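Local coordinates for hypothetical protein aq_1665 (Aquifex aeolicus, PDB 1XM7), which is of unknown specific function but belongs to the calcineurin-like phosphoesterases and is therefore probably a hydrolase, at residues Asp9-His14 with Leu50-Trp55; Met130-Tyr135 with Lys160-Glu165; Met3-Ser8 with Tyr176-Glu181. All coordinates share one frame; numbering follows the deposited sequence.

Interaction 3 pairs strand 4-7 with strand 179-180 near the two ends of the chain, and the loop it closes contains the other two contacts, interaction 1 before interaction 2. Interaction 3 lies in the five-stranded sheet, and the loops of interaction 1 follow its neighbouring parallel strands 4-7 and 46-49. Their centres are about 15 Å apart, and they touch where L50 N probably bonds to I7 O. Interaction 2 sits on the opposite side of the chain's centre, about 24 Å from interaction 1 between centres, where helix 125-137 packs beside the second sheet. The probable metal-site loops of interaction 1 thus emerge from one sheet, while interaction 2 belongs to the outer layer of the other.

Interaction 1: residues Asp9-His14 with Leu50-Trp55; sequences DTHFYH and LGDFTW
The imidazole of H14 lies flat on the indole of W55 in a tight face-to-face stack, its centroid 3.5 Å from that of the six-membered ring and the planes 6° apart. With CG anti to the backbone N (chi1 -170°), the H14 ring is laid over the indole while CB rests on the five-membered ring as a CH-pi contact. H11 joins this aromatic cluster more loosely: its CD2 comes 3.5 Å from W55 CZ3, but the two rings are slid apart and barely overlap. Solvent reaches part of W55 and of D52, although H11 and H14 are buried.

The two segments carry D9-x-H11 and G51-D52, which match the first two signature motifs of calcineurin-like phosphoesterases; in relatives the side chains equivalent to D9, H11 and D52 help to bind a pair of metal ions. D9 OD2 and D52 OD1 are 4.2 Å apart, as would suit a shared metal site. Their other carboxylate oxygens are bonded to the backbone N of H147 and H81 respectively.

The F12 and F53 side is the buried one. F53 O is gripped by two donors: T10 OG1 donates to it from 2.7 Å, meeting a lone pair of that oxygen in the carbonyl plane, and F12 N approaches to 3.1 Å. The T10 hydroxyl is also bonded to H49 NE2. Next to this junction the F12 ring turns its edge toward the face of F53 with planes at 86°, CE2 lying 3.6 Å from F53 CE1, while T10 CB rests on one face of F12. I33 and L34 of helix 29-38 and L64 and W67 of helix 63-69 pack against these rings. A further backbone bond, W55 N to F12 O at 2.7 Å, ties the loops together.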
loop_
_atom_site.group_PDB
_atom_site.type_symbol
_atom_site.label_atom_id
_atom_site.label_comp_id
_atom_site.label_asym_id
_atom_site.label_seq_id
_atom_site.Cartn_x
_atom_site.Cartn_y
_atom_site.Cartn_z
ATOM N N ASP A 9 3.732 -1.948 1.043
ATOM C CA ASP A 9 4.945 -2.749 0.974
ATOM C C ASP A 9 6.152 -1.987 1.480
ATOM O O ASP A 9 7.212 -2.001 0.852
ATOM C CB ASP A 9 5.192 -3.210 -0.457
ATOM C CG ASP A 9 3.995 -3.901 -1.042
ATOM O OD1 ASP A 9 3.131 -3.216 -1.621
ATOM O OD2 ASP A 9 3.897 -5.129 -0.901
ATOM N N THR A 10 5.988 -1.334 2.626
ATOM C CA THR A 10 7.064 -0.564 3.221
ATOM C C THR A 10 8.170 -1.464 3.774
ATOM O O THR A 10 9.349 -1.085 3.784
ATOM C CB THR A 10 6.514 0.344 4.318
ATOM O OG1 THR A 10 5.598 -0.393 5.129
ATOM C CG2 THR A 10 5.780 1.515 3.700
ATOM N N HIS A 11 7.786 -2.662 4.214
ATOM C CA HIS A 11 8.736 -3.628 4.748
ATOM C C HIS A 11 9.701 -3.021 5.761
ATOM O O HIS A 11 10.907 -3.287 5.718
ATOM C CB HIS A 11 9.548 -4.265 3.613
ATOM C CG HIS A 11 8.837 -5.373 2.893
ATOM N ND1 HIS A 11 7.886 -5.146 1.921
ATOM C CD2 HIS A 11 8.941 -6.719 3.007
ATOM C CE1 HIS A 11 7.435 -6.303 1.468
ATOM N NE2 HIS A 11 8.060 -7.272 2.111
ATOM N N PHE A 12 9.181 -2.200 6.666
ATOM C CA PHE A 12 10.029 -1.592 7.678
ATOM C C PHE A 12 10.780 -2.691 8.404
ATOM O O PHE A 12 10.194 -3.687 8.805
ATOM C CB PHE A 12 9.200 -0.802 8.689
ATOM C CG PHE A 12 8.625 0.471 8.147
ATOM C CD1 PHE A 12 9.454 1.458 7.623
ATOM C CD2 PHE A 12 7.256 0.709 8.206
ATOM C CE1 PHE A 12 8.930 2.667 7.171
ATOM C CE2 PHE A 12 6.720 1.915 7.757
ATOM C CZ PHE A 12 7.558 2.896 7.240
ATOM N N TYR A 13 12.086 -2.503 8.552
ATOM C CA TYR A 13 12.939 -3.457 9.245
ATOM C C TYR A 13 13.239 -4.732 8.486
ATOM O O TYR A 13 13.883 -5.631 9.023
ATOM C CB TYR A 13 12.350 -3.800 10.614
ATOM C CG TYR A 13 12.470 -2.675 11.619
ATOM C CD1 TYR A 13 11.342 -2.014 12.103
ATOM C CD2 TYR A 13 13.717 -2.275 12.092
ATOM C CE1 TYR A 13 11.456 -0.987 13.034
ATOM C CE2 TYR A 13 13.841 -1.250 13.021
ATOM C CZ TYR A 13 12.713 -0.614 13.484
ATOM O OH TYR A 13 12.853 0.410 14.381
ATOM N N HIS A 14 12.769 -4.835 7.249
ATOM C CA HIS A 14 13.079 -6.029 6.468
ATOM C C HIS A 14 14.417 -5.788 5.769
ATOM O O HIS A 14 14.500 -5.626 4.543
ATOM C CB HIS A 14 12.006 -6.340 5.428
ATOM C CG HIS A 14 12.186 -7.683 4.787
ATOM N ND1 HIS A 14 11.440 -8.109 3.709
ATOM C CD2 HIS A 14 13.041 -8.695 5.077
ATOM C CE1 HIS A 14 11.830 -9.322 3.359
ATOM N NE2 HIS A 14 12.799 -9.700 4.173
ATOM N N LEU A 50 -1.587 -0.276 2.151
ATOM C CA LEU A 50 -2.196 -1.460 1.566
ATOM C C LEU A 50 -1.432 -2.777 1.674
ATOM O O LEU A 50 -1.495 -3.601 0.769
ATOM C CB LEU A 50 -2.552 -1.160 0.101
ATOM C CG LEU A 50 -3.254 0.200 -0.112
ATOM C CD1 LEU A 50 -3.637 0.350 -1.562
ATOM C CD2 LEU A 50 -4.490 0.321 0.762
ATOM N N GLY A 51 -0.707 -2.987 2.770
ATOM C CA GLY A 51 -0.026 -4.259 2.917
ATOM C C GLY A 51 1.460 -4.329 3.197
ATOM O O GLY A 51 2.249 -3.561 2.653
ATOM N N ASP A 52 1.818 -5.302 4.038
ATOM C CA ASP A 52 3.189 -5.569 4.453
ATOM C C ASP A 52 3.868 -4.329 5.027
ATOM O O ASP A 52 4.823 -3.787 4.481
ATOM C CB ASP A 52 3.966 -6.181 3.286
ATOM C CG ASP A 52 3.471 -7.587 2.946
ATOM O OD1 ASP A 52 3.955 -8.198 1.974
ATOM O OD2 ASP A 52 2.586 -8.085 3.671
ATOM N N PHE A 53 3.323 -3.913 6.163
ATOM C CA PHE A 53 3.742 -2.754 6.917
ATOM C C PHE A 53 5.135 -2.886 7.513
ATOM O O PHE A 53 6.078 -2.233 7.056
ATOM C CB PHE A 53 2.720 -2.504 8.031
ATOM C CG PHE A 53 3.108 -1.409 8.985
ATOM C CD1 PHE A 53 3.389 -0.131 8.523
ATOM C CD2 PHE A 53 3.169 -1.650 10.343
ATOM C CE1 PHE A 53 3.722 0.880 9.401
ATOM C CE2 PHE A 53 3.501 -0.645 11.229
ATOM C CZ PHE A 53 3.778 0.620 10.760
ATOM N N THR A 54 5.263 -3.722 8.542
ATOM C CA THR A 54 6.548 -3.909 9.205
ATOM C C THR A 54 6.971 -5.370 9.240
ATOM O O THR A 54 6.125 -6.274 9.305
ATOM C CB THR A 54 6.512 -3.360 10.650
ATOM O OG1 THR A 54 7.825 -3.410 11.211
ATOM C CG2 THR A 54 5.569 -4.164 11.510
ATOM N N TRP A 55 8.284 -5.595 9.204
ATOM C CA TRP A 55 8.823 -6.947 9.213
ATOM C C TRP A 55 8.766 -7.562 10.614
ATOM O O TRP A 55 8.623 -8.769 10.757
ATOM C CB TRP A 55 10.255 -6.955 8.662
ATOM C CG TRP A 55 10.597 -8.245 7.971
ATOM C CD1 TRP A 55 11.604 -9.116 8.297
ATOM C CD2 TRP A 55 9.870 -8.857 6.899
ATOM N NE1 TRP A 55 11.538 -10.237 7.496
ATOM C CE2 TRP A 55 10.484 -10.104 6.634
ATOM C CE3 TRP A 55 8.758 -8.475 6.142
ATOM C CZ2 TRP A 55 10.017 -10.972 5.648
ATOM C CZ3 TRP A 55 8.292 -9.339 5.159
ATOM C CH2 TRP A 55 8.923 -10.576 4.923
#

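Interaction 2: residues Met130-Tyr135 with Lys160-Glu165; sequences MVREIY and KDYRIE
Two side chains of helix 125-137, R132 and Y135, meet the loop 160-165 largely through ring faces. The contact joins this helix, which packs on the second sheet, to the loop leading into its outermost strand 166-168. R132 reaches out over Y162, its CD standing 3.6 Å from the ring centroid in a CH-pi contact. A bend at chi3 (-68°) then turns the guanidinium almost parallel to the ring, with the planes 15° apart, and Y162 OH lies over the guanidinium centre, 3.7 Å from R132 CZ. One helical turn along, I164 sets its CG2 over the face of Y135, 3.7 Å from the centroid, while its CG1 lies 3.6 Å from Y135 CE2. The CD1 end of I164 also touches R132 CG.

The polar contacts gather at the Y135 hydroxyl. E165 N donates to Y135 OH across 3.2 Å in a nearly straight bond (171°). A water in the plane of the ring, 2.8 Å from Y135 OH, gives a hydrogen bond to R163 O; the hydroxyl has a weak further bond with D141 O. The polar ends of R132 and Y162 find partners at A116 O and K117 NZ.

Most of the touching surfaces are ring faces met by aliphatic groups and by the flat guanidinium, while the direct hydrogen bond and the water fix the place of the Y135 hydroxyl.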
loop_
_atom_site.group_PDB
_atom_site.type_symbol
_atom_site.label_atom_id
_atom_site.label_comp_id
_atom_site.label_asym_id
_atom_site.label_seq_id
_atom_site.Cartn_x
_atom_site.Cartn_y
_atom_site.Cartn_z
ATOM N N MET A 130 -10.300 -13.130 -5.573
ATOM C CA MET A 130 -11.267 -12.503 -4.688
ATOM C C MET A 130 -11.346 -11.012 -4.996
ATOM O O MET A 130 -12.430 -10.431 -5.044
ATOM C CB MET A 130 -10.862 -12.737 -3.234
ATOM C CG MET A 130 -10.896 -14.213 -2.811
ATOM S SD MET A 130 -12.549 -14.931 -2.934
ATOM C CE MET A 130 -12.717 -15.465 -1.354
ATOM N N VAL A 131 -10.187 -10.402 -5.220
ATOM C CA VAL A 131 -10.108 -8.979 -5.535
ATOM C C VAL A 131 -10.910 -8.670 -6.799
ATOM O O VAL A 131 -11.688 -7.714 -6.840
ATOM C CB VAL A 131 -8.629 -8.546 -5.746
ATOM C CG1 VAL A 131 -8.570 -7.105 -6.232
ATOM C CG2 VAL A 131 -7.848 -8.696 -4.440
ATOM N N ARG A 132 -10.696 -9.479 -7.832
ATOM C CA ARG A 132 -11.408 -9.320 -9.088
ATOM C C ARG A 132 -12.898 -9.469 -8.800
ATOM O O ARG A 132 -13.709 -8.628 -9.184
ATOM C CB ARG A 132 -10.981 -10.394 -10.084
ATOM C CG ARG A 132 -9.503 -10.411 -10.384
ATOM C CD ARG A 132 -9.231 -11.168 -11.681
ATOM N NE ARG A 132 -9.512 -12.596 -11.576
ATOM C CZ ARG A 132 -8.634 -13.507 -11.165
ATOM N NH1 ARG A 132 -7.412 -13.140 -10.821
ATOM N NH2 ARG A 132 -8.973 -14.787 -11.098
ATOM N N GLU A 133 -13.249 -10.540 -8.101
ATOM C CA GLU A 133 -14.640 -10.795 -7.775
ATOM C C GLU A 133 -15.295 -9.587 -7.131
ATOM O O GLU A 133 -16.344 -9.128 -7.591
ATOM C CB GLU A 133 -14.749 -12.020 -6.868
ATOM C CG GLU A 133 -15.772 -13.037 -7.365
ATOM C CD GLU A 133 -15.801 -13.151 -8.894
ATOM O OE1 GLU A 133 -14.777 -13.564 -9.501
ATOM O OE2 GLU A 133 -16.857 -12.815 -9.483
ATOM N N ILE A 134 -14.677 -9.059 -6.080
ATOM C CA ILE A 134 -15.217 -7.883 -5.392
ATOM C C ILE A 134 -15.346 -6.725 -6.376
ATOM O O ILE A 134 -16.391 -6.075 -6.465
ATOM C CB ILE A 134 -14.293 -7.425 -4.245
ATOM C CG1 ILE A 134 -14.372 -8.406 -3.076
ATOM C CG2 ILE A 134 -14.659 -6.011 -3.817
ATOM C CD1 ILE A 134 -13.320 -8.147 -2.010
ATOM N N TYR A 135 -14.263 -6.475 -7.103
ATOM C CA TYR A 135 -14.226 -5.406 -8.081
ATOM C C TYR A 135 -15.470 -5.461 -8.946
ATOM O O TYR A 135 -16.201 -4.477 -9.058
ATOM C CB TYR A 135 -12.996 -5.551 -8.966
ATOM C CG TYR A 135 -12.743 -4.365 -9.875
ATOM C CD1 TYR A 135 -12.025 -3.256 -9.427
ATOM C CD2 TYR A 135 -13.178 -4.374 -11.197
ATOM C CE1 TYR A 135 -11.738 -2.193 -10.277
ATOM C CE2 TYR A 135 -12.896 -3.317 -12.054
ATOM C CZ TYR A 135 -12.173 -2.232 -11.592
ATOM O OH TYR A 135 -11.862 -1.206 -12.458
ATOM N N LYS A 160 -4.774 -5.521 -15.999
ATOM C CA LYS A 160 -5.154 -4.826 -17.222
ATOM C C LYS A 160 -5.684 -5.852 -18.227
ATOM O O LYS A 160 -6.359 -5.493 -19.200
ATOM C CB LYS A 160 -3.934 -4.111 -17.815
ATOM C CG LYS A 160 -4.280 -2.954 -18.732
ATOM C CD LYS A 160 -4.883 -1.801 -17.938
ATOM C CE LYS A 160 -5.305 -0.648 -18.841
ATOM N NZ LYS A 160 -6.444 -1.019 -19.729
ATOM N N ASP A 161 -5.366 -7.126 -17.988
ATOM C CA ASP A 161 -5.812 -8.224 -18.850
ATOM C C ASP A 161 -7.288 -8.513 -18.583
ATOM O O ASP A 161 -7.936 -9.284 -19.297
ATOM C CB ASP A 161 -4.972 -9.474 -18.585
ATOM C CG ASP A 161 -3.528 -9.313 -19.036
ATOM O OD1 ASP A 161 -2.927 -8.249 -18.756
ATOM O OD2 ASP A 161 -2.993 -10.251 -19.664
ATOM N N TYR A 162 -7.791 -7.895 -17.523
ATOM C CA TYR A 162 -9.184 -7.993 -17.124
ATOM C C TYR A 162 -9.660 -6.561 -17.248
ATOM O O TYR A 162 -8.868 -5.633 -17.089
ATOM C CB TYR A 162 -9.316 -8.443 -15.670
ATOM C CG TYR A 162 -8.810 -9.838 -15.405
ATOM C CD1 TYR A 162 -7.440 -10.104 -15.289
ATOM C CD2 TYR A 162 -9.702 -10.905 -15.280
ATOM C CE1 TYR A 162 -6.973 -11.402 -15.050
ATOM C CE2 TYR A 162 -9.243 -12.206 -15.045
ATOM C CZ TYR A 162 -7.883 -12.446 -14.930
ATOM O OH TYR A 162 -7.447 -13.730 -14.692
ATOM N N ARG A 163 -10.936 -6.362 -17.540
ATOM C CA ARG A 163 -11.432 -5.000 -17.668
ATOM C C ARG A 163 -11.338 -4.317 -16.306
ATOM O O ARG A 163 -12.348 -3.898 -15.731
ATOM C CB ARG A 163 -12.880 -4.999 -18.166
ATOM C CG ARG A 163 -13.065 -4.143 -19.406
ATOM C CD ARG A 163 -13.373 -4.988 -20.617
ATOM N NE ARG A 163 -14.758 -5.435 -20.603
ATOM C CZ ARG A 163 -15.346 -6.070 -21.609
ATOM N NH1 ARG A 163 -14.665 -6.340 -22.710
ATOM N NH2 ARG A 163 -16.621 -6.420 -21.522
ATOM N N ILE A 164 -10.111 -4.218 -15.801
ATOM C CA ILE A 164 -9.850 -3.616 -14.500
ATOM C C ILE A 164 -8.747 -2.562 -14.585
ATOM O O ILE A 164 -7.677 -2.803 -15.160
ATOM C CB ILE A 164 -9.424 -4.698 -13.462
ATOM C CG1 ILE A 164 -10.540 -5.732 -13.277
ATOM C CG2 ILE A 164 -9.095 -4.046 -12.138
ATOM C CD1 ILE A 164 -10.168 -6.908 -12.386
ATOM N N GLU A 165 -9.025 -1.390 -14.023
ATOM C CA GLU A 165 -8.059 -0.303 -14.000
ATOM C C GLU A 165 -7.397 -0.319 -12.627
ATOM O O GLU A 165 -8.061 -0.561 -11.627
ATOM C CB GLU A 165 -8.761 1.033 -14.246
ATOM C CG GLU A 165 -9.239 1.202 -15.678
ATOM C CD GLU A 165 -8.104 1.068 -16.690
ATOM O OE1 GLU A 165 -8.387 0.950 -17.905
ATOM O OE2 GLU A 165 -6.926 1.087 -16.269
HETATM O O HOH W 1 -12.755 -0.761 -15.035
#

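Interaction 3: residues Met3-Ser8 with Tyr176-Glu181; sequences MMYFIS and YKPISE
F6 O accepts a hydrogen bond from I179 N at 2.6 Å, and F6 N returns a bond of 2.9 Å to I179 O, which it meets on a lone pair in the carbonyl plane. These reciprocal bonds make F6 and I179 a hydrogen-bonded antiparallel pair. I179 O also receives a CA-H...O contact from Y5, 3.1 Å from its CA, and lies at the edge of the F6 ring.

Beside this pair, P178 packs its CB 3.9 Å from Y5 CB and also meets I7 CB. At the other end E181 extends its chain across M3 and M4 at about a right angle. Its CG takes the position between the backbone N and the carbonyl carbon (chi1 74°), and OE2 accepts a weak bond from M4 N at 3.3 Å. The M3 chain, bent at chi2 and chi3, brings CE to 3.3 Å from E181 OE1.

M4 and E181 both reach strand 99-104 of the second sheet. Within its own sheet, strand 4-7 lies between parallel strand 46-49 and the short antiparallel edge strand 179-180, consistent with the two-sheet alpha/beta sandwich of calcineurin-like phosphoesterases.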
loop_
_atom_site.group_PDB
_atom_site.type_symbol
_atom_site.label_atom_id
_atom_site.label_comp_id
_atom_site.label_asym_id
_atom_site.label_seq_id
_atom_site.Cartn_x
_atom_site.Cartn_y
_atom_site.Cartn_z
ATOM N N MET A 3 -6.594 15.380 2.266
ATOM C CA MET A 3 -6.097 14.631 1.119
ATOM C C MET A 3 -5.941 13.155 1.487
ATOM O O MET A 3 -5.697 12.823 2.645
ATOM C CB MET A 3 -4.743 15.203 0.693
ATOM C CG MET A 3 -4.345 14.899 -0.734
ATOM S SD MET A 3 -4.263 16.427 -1.650
ATOM C CE MET A 3 -6.014 16.843 -1.774
ATOM N N MET A 4 -6.091 12.273 0.505
ATOM C CA MET A 4 -5.943 10.842 0.740
ATOM C C MET A 4 -4.627 10.402 0.114
ATOM O O MET A 4 -4.319 10.791 -1.014
ATOM C CB MET A 4 -7.088 10.046 0.097
ATOM C CG MET A 4 -8.474 10.253 0.704
ATOM S SD MET A 4 -9.717 9.081 0.033
ATOM C CE MET A 4 -9.422 9.272 -1.709
ATOM N N TYR A 5 -3.852 9.605 0.845
ATOM C CA TYR A 5 -2.581 9.101 0.333
ATOM C C TYR A 5 -2.561 7.589 0.386
ATOM O O TYR A 5 -3.225 6.995 1.227
ATOM C CB TYR A 5 -1.416 9.639 1.148
ATOM C CG TYR A 5 -1.268 11.125 1.046
ATOM C CD1 TYR A 5 -1.881 11.968 1.966
ATOM C CD2 TYR A 5 -0.546 11.694 -0.004
ATOM C CE1 TYR A 5 -1.782 13.350 1.848
ATOM C CE2 TYR A 5 -0.441 13.069 -0.139
ATOM C CZ TYR A 5 -1.058 13.892 0.789
ATOM O OH TYR A 5 -0.945 15.252 0.671
ATOM N N PHE A 6 -1.801 6.970 -0.510
ATOM C CA PHE A 6 -1.718 5.521 -0.548
ATOM C C PHE A 6 -0.287 5.087 -0.724
ATOM O O PHE A 6 0.445 5.629 -1.552
ATOM C CB PHE A 6 -2.566 4.965 -1.680
ATOM C CG PHE A 6 -3.920 5.576 -1.747
ATOM C CD1 PHE A 6 -4.090 6.852 -2.289
ATOM C CD2 PHE A 6 -5.012 4.930 -1.193
ATOM C CE1 PHE A 6 -5.324 7.475 -2.269
ATOM C CE2 PHE A 6 -6.260 5.549 -1.168
ATOM C CZ PHE A 6 -6.415 6.821 -1.704
ATOM N N ILE A 7 0.093 4.085 0.059
ATOM C CA ILE A 7 1.445 3.561 0.056
ATOM C C ILE A 7 1.343 2.121 0.514
ATOM O O ILE A 7 0.379 1.757 1.190
ATOM C CB ILE A 7 2.289 4.354 1.063
ATOM C CG1 ILE A 7 3.782 4.045 0.892
ATOM C CG2 ILE A 7 1.779 4.068 2.485
ATOM C CD1 ILE A 7 4.689 5.057 1.614
ATOM N N SER A 8 2.316 1.298 0.151
ATOM C CA SER A 8 2.276 -0.087 0.583
ATOM C C SER A 8 3.609 -0.786 0.413
ATOM O O SER A 8 4.500 -0.287 -0.269
ATOM C CB SER A 8 1.201 -0.855 -0.181
ATOM O OG SER A 8 1.562 -0.957 -1.536
ATOM N N TYR A 176 9.499 5.438 -3.262
ATOM C CA TYR A 176 9.214 5.533 -1.831
ATOM C C TYR A 176 8.417 6.763 -1.403
ATOM O O TYR A 176 8.726 7.398 -0.399
ATOM C CB TYR A 176 10.526 5.437 -1.041
ATOM C CG TYR A 176 11.307 4.187 -1.384
ATOM C CD1 TYR A 176 12.024 4.096 -2.576
ATOM C CD2 TYR A 176 11.249 3.058 -0.566
ATOM C CE1 TYR A 176 12.653 2.911 -2.943
ATOM C CE2 TYR A 176 11.873 1.866 -0.928
ATOM C CZ TYR A 176 12.569 1.801 -2.116
ATOM O OH TYR A 176 13.175 0.622 -2.483
ATOM N N LYS A 177 7.382 7.083 -2.174
ATOM C CA LYS A 177 6.500 8.214 -1.881
ATOM C C LYS A 177 5.034 7.769 -1.942
ATOM O O LYS A 177 4.647 6.978 -2.807
ATOM C CB LYS A 177 6.711 9.340 -2.893
ATOM C CG LYS A 177 8.049 10.029 -2.814
ATOM C CD LYS A 177 8.122 11.145 -3.833
ATOM C CE LYS A 177 9.529 11.707 -3.907
ATOM N NZ LYS A 177 9.678 12.709 -5.008
ATOM N N PRO A 178 4.197 8.274 -1.022
ATOM C CA PRO A 178 2.790 7.873 -1.053
ATOM C C PRO A 178 2.199 8.432 -2.320
ATOM O O PRO A 178 2.764 9.334 -2.922
ATOM C CB PRO A 178 2.215 8.562 0.167
ATOM C CG PRO A 178 2.984 9.856 0.178
ATOM C CD PRO A 178 4.405 9.377 -0.066
ATOM N N ILE A 179 1.069 7.898 -2.740
ATOM C CA ILE A 179 0.429 8.411 -3.929
ATOM C C ILE A 179 -0.683 9.313 -3.446
ATOM O O ILE A 179 -1.404 8.978 -2.514
ATOM C CB ILE A 179 -0.119 7.277 -4.784
ATOM C CG1 ILE A 179 1.050 6.572 -5.462
ATOM C CG2 ILE A 179 -1.097 7.812 -5.799
ATOM C CD1 ILE A 179 0.670 5.334 -6.201
ATOM N N SER A 180 -0.800 10.477 -4.061
ATOM C CA SER A 180 -1.816 11.432 -3.668
ATOM C C SER A 180 -3.136 11.112 -4.348
ATOM O O SER A 180 -3.182 10.334 -5.304
ATOM C CB SER A 180 -1.372 12.844 -4.040
ATOM O OG SER A 180 -2.281 13.805 -3.530
ATOM N N GLU A 181 -4.211 11.708 -3.844
ATOM C CA GLU A 181 -5.521 11.496 -4.429
ATOM C C GLU A 181 -5.526 12.246 -5.758
ATOM O O GLU A 181 -6.474 12.166 -6.538
ATOM C CB GLU A 181 -6.623 12.022 -3.500
ATOM C CG GLU A 181 -6.754 13.532 -3.438
ATOM C CD GLU A 181 -7.981 13.977 -2.649
ATOM O OE1 GLU A 181 -8.535 15.053 -2.899
ATOM O OE2 GLU A 181 -8.407 13.156 -1.689
#